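Local coordinates for protein amoebiasin-2 (Entamoeba histolytica, PDB 3M86) that inhibits cysteine proteases of its own parasite by wedging three loops into their substrate-binding site, at residues H7-T10 with E11-H15. Residues are numbered along the deposited sequence; the frame is centred on the assembly and turned at random.
Sequences HILT and EKEDH
Glu13 bends back over Thr10, and on the way its aliphatic stem rests against Leu9, with Glu13 CB 3.9 Å from Leu9 CD2. The carboxylate is carried to the threonine by a turn in the middle of the chain (chi2 69°), which presents a single oxygen, OE1, to two donors of the same residue. The backbone Thr10 N reaches Glu13 OE1 at 2.8 Å, almost in line with its C-O bond; the hydroxyl Thr10 OG1 gives its hydrogen to Glu13 OE1 at 2.7 Å, from the syn side and somewhat out of the carboxylate plane.

That hydroxyl is engaged twice. With chi1 at 75° it is tucked against its own backbone, near the following N-H groups, where Thr10 OG1 accepts Lys12 N at 3.1 Å: an ST turn. Superposed on it is a type I beta turn, closed by Glu13 N on Thr10 O at 3.1 Å. Glu13 OE1 accepting Thr10 N is one half of a capping box; the other half is missing, since Thr10 OG1 takes the N-H of Lys12 and not that of Glu13.

The turn follows strand 6-9 of one sheet of the immunoglobulin-like sandwich and directs the chain to strand 17-20 of the other. Tyr106 of that second sheet touches Leu9 and Glu13, and its OH also bonds Thr10 O. On the flanks, Glu11 OE1 is held by Arg31 N and Asp14 OD2 by Thr105 N.

Two donors converging on one carboxylate oxygen would probably favour the ionised form of Glu13, and together with the chain of bonds from Lys12 N through the Thr10 hydroxyl they tie the side-chain rotations of Thr10 and Glu13 to the shape of the turn.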
ATOM      1  N   HIS A   7      -5.964   7.846   5.903  1.00  9.68           N
ATOM      2  CA  HIS A   7      -5.417   8.463   4.700  1.00  8.96           C
ATOM      3  C   HIS A   7      -5.244   7.420   3.627  1.00  8.61           C
ATOM      4  O   HIS A   7      -4.588   6.413   3.859  1.00 11.56           O
ATOM      5  CB  HIS A   7      -4.067   9.109   5.002  1.00  9.63           C
ATOM      6  CG  HIS A   7      -4.096   9.995   6.201  1.00 10.81           C
ATOM      7  ND1 HIS A   7      -4.217  11.366   6.114  1.00 13.60           N
ATOM      8  CD2 HIS A   7      -4.031   9.702   7.523  1.00 12.82           C
ATOM      9  CE1 HIS A   7      -4.235  11.878   7.331  1.00 12.07           C
ATOM     10  NE2 HIS A   7      -4.120  10.892   8.202  1.00 12.49           N
ATOM     11  N   ILE A   8      -5.835   7.672   2.461  1.00  8.15           N
ATOM     12  CA  ILE A   8      -5.819   6.681   1.386  1.00  8.78           C
ATOM     13  C   ILE A   8      -4.712   7.024   0.394  1.00 12.27           C
ATOM     14  O   ILE A   8      -4.611   8.164  -0.072  1.00 12.48           O
ATOM     15  CB  ILE A   8      -7.174   6.611   0.672  1.00 12.08           C
ATOM     16  CG1 ILE A   8      -8.250   6.125   1.651  1.00 21.97           C
ATOM     17  CG2 ILE A   8      -7.090   5.641  -0.512  1.00 14.46           C
ATOM     18  CD1 ILE A   8      -9.650   6.118   1.091  1.00 33.85           C
ATOM     19  N   LEU A   9      -3.861   6.045   0.104  1.00  9.66           N
ATOM     20  CA  LEU A   9      -2.785   6.246  -0.863  1.00  8.09           C
ATOM     21  C   LEU A   9      -2.978   5.271  -2.008  1.00  9.42           C
ATOM     22  O   LEU A   9      -3.284   4.101  -1.786  1.00 10.85           O
ATOM     23  CB  LEU A   9      -1.432   6.007  -0.215  1.00  7.60           C
ATOM     24  CG  LEU A   9      -1.040   6.999   0.877  1.00 12.26           C
ATOM     25  CD1 LEU A   9       0.237   6.576   1.553  1.00 14.15           C
ATOM     26  CD2 LEU A   9      -0.897   8.399   0.265  1.00 16.34           C
ATOM     27  N   THR A  10      -2.811   5.769  -3.236  1.00  9.94           N
ATOM     28  CA  THR A  10      -2.907   4.928  -4.420  1.00 11.00           C
ATOM     29  C   THR A  10      -1.663   5.087  -5.287  1.00 13.71           C
ATOM     30  O   THR A  10      -0.722   5.779  -4.915  1.00 11.33           O
ATOM     31  CB  THR A  10      -4.142   5.288  -5.270  1.00 13.13           C
ATOM     32  OG1 THR A  10      -3.903   6.517  -5.974  1.00 12.68           O
ATOM     33  CG2 THR A  10      -5.379   5.419  -4.391  1.00 14.69           C
ATOM     34  N   GLU A  11      -1.666   4.454  -6.452  1.00 11.16           N
ATOM     35  CA  GLU A  11      -0.551   4.574  -7.383  1.00 13.22           C
ATOM     36  C   GLU A  11      -0.294   6.038  -7.715  1.00 14.49           C
ATOM     37  O   GLU A  11       0.836   6.438  -7.996  1.00 16.47           O
ATOM     38  CB  GLU A  11      -0.869   3.822  -8.683  1.00 10.53           C
ATOM     39  CG  GLU A  11      -0.943   2.297  -8.551  1.00  9.94           C
ATOM     40  CD  GLU A  11      -2.325   1.769  -8.186  1.00 11.86           C
ATOM     41  OE1 GLU A  11      -2.580   0.572  -8.467  1.00 11.62           O
ATOM     42  OE2 GLU A  11      -3.135   2.529  -7.601  1.00 14.75           O
ATOM     43  N   LYS A  12      -1.355   6.830  -7.696  1.00 11.89           N
ATOM     44  CA  LYS A  12      -1.259   8.222  -8.126  1.00 13.73           C
ATOM     45  C   LYS A  12      -0.479   9.106  -7.153  1.00 18.84           C
ATOM     46  O   LYS A  12      -0.037  10.200  -7.530  1.00 22.64           O
ATOM     47  CB  LYS A  12      -2.651   8.781  -8.409  1.00 18.01           C
ATOM     48  CG  LYS A  12      -3.371   8.004  -9.519  1.00 28.03           C
ATOM     49  CD  LYS A  12      -4.561   8.766 -10.076  1.00 31.19           C
ATOM     50  CE  LYS A  12      -4.112  10.028 -10.777  1.00 29.88           C
ATOM     51  NZ  LYS A  12      -5.263  10.785 -11.331  1.00 45.18           N
ATOM     52  N   GLU A  13      -0.309   8.635  -5.919  1.00 14.76           N
ATOM     53  CA  GLU A  13       0.391   9.386  -4.869  1.00 14.08           C
ATOM     54  C   GLU A  13       1.858   8.993  -4.723  1.00 13.31           C
ATOM     55  O   GLU A  13       2.499   9.305  -3.733  1.00 15.93           O
ATOM     56  CB  GLU A  13      -0.330   9.248  -3.524  1.00 15.78           C
ATOM     57  CG  GLU A  13      -1.607  10.062  -3.441  1.00 23.14           C
ATOM     58  CD  GLU A  13      -2.703   9.527  -4.339  1.00 25.72           C
ATOM     59  OE1 GLU A  13      -3.043   8.331  -4.214  1.00 17.76           O
ATOM     60  OE2 GLU A  13      -3.239  10.302  -5.161  1.00 23.29           O
ATOM     61  N   ASP A  14       2.394   8.313  -5.730  1.00 13.97           N
ATOM     62  CA  ASP A  14       3.818   7.999  -5.749  1.00 13.85           C
ATOM     63  C   ASP A  14       4.632   9.257  -5.427  1.00 18.83           C
ATOM     64  O   ASP A  14       4.397  10.322  -5.994  1.00 20.60           O
ATOM     65  CB  ASP A  14       4.211   7.470  -7.126  1.00 14.80           C
ATOM     66  CG  ASP A  14       5.611   6.891  -7.158  1.00 27.36           C
ATOM     67  OD1 ASP A  14       6.189   6.775  -8.263  1.00 26.75           O
ATOM     68  OD2 ASP A  14       6.138   6.555  -6.084  1.00 16.90           O
ATOM     69  N   HIS A  15       5.585   9.105  -4.512  1.00 16.11           N
ATOM     70  CA  HIS A  15       6.489  10.178  -4.084  1.00 16.54           C
ATOM     71  C   HIS A  15       5.855  11.247  -3.193  1.00 20.50           C
ATOM     72  O   HIS A  15       6.491  12.262  -2.889  1.00 20.95           O
ATOM     73  CB  HIS A  15       7.203  10.824  -5.281  1.00 23.15           C
ATOM     74  CG  HIS A  15       8.083   9.876  -6.032  1.00 34.90           C
ATOM     75  ND1 HIS A  15       9.130   9.205  -5.435  1.00 41.36           N
ATOM     76  CD2 HIS A  15       8.073   9.482  -7.327  1.00 45.76           C
ATOM     77  CE1 HIS A  15       9.722   8.434  -6.330  1.00 46.89           C
ATOM     78  NE2 HIS A  15       9.102   8.585  -7.486  1.00 49.58           N
TER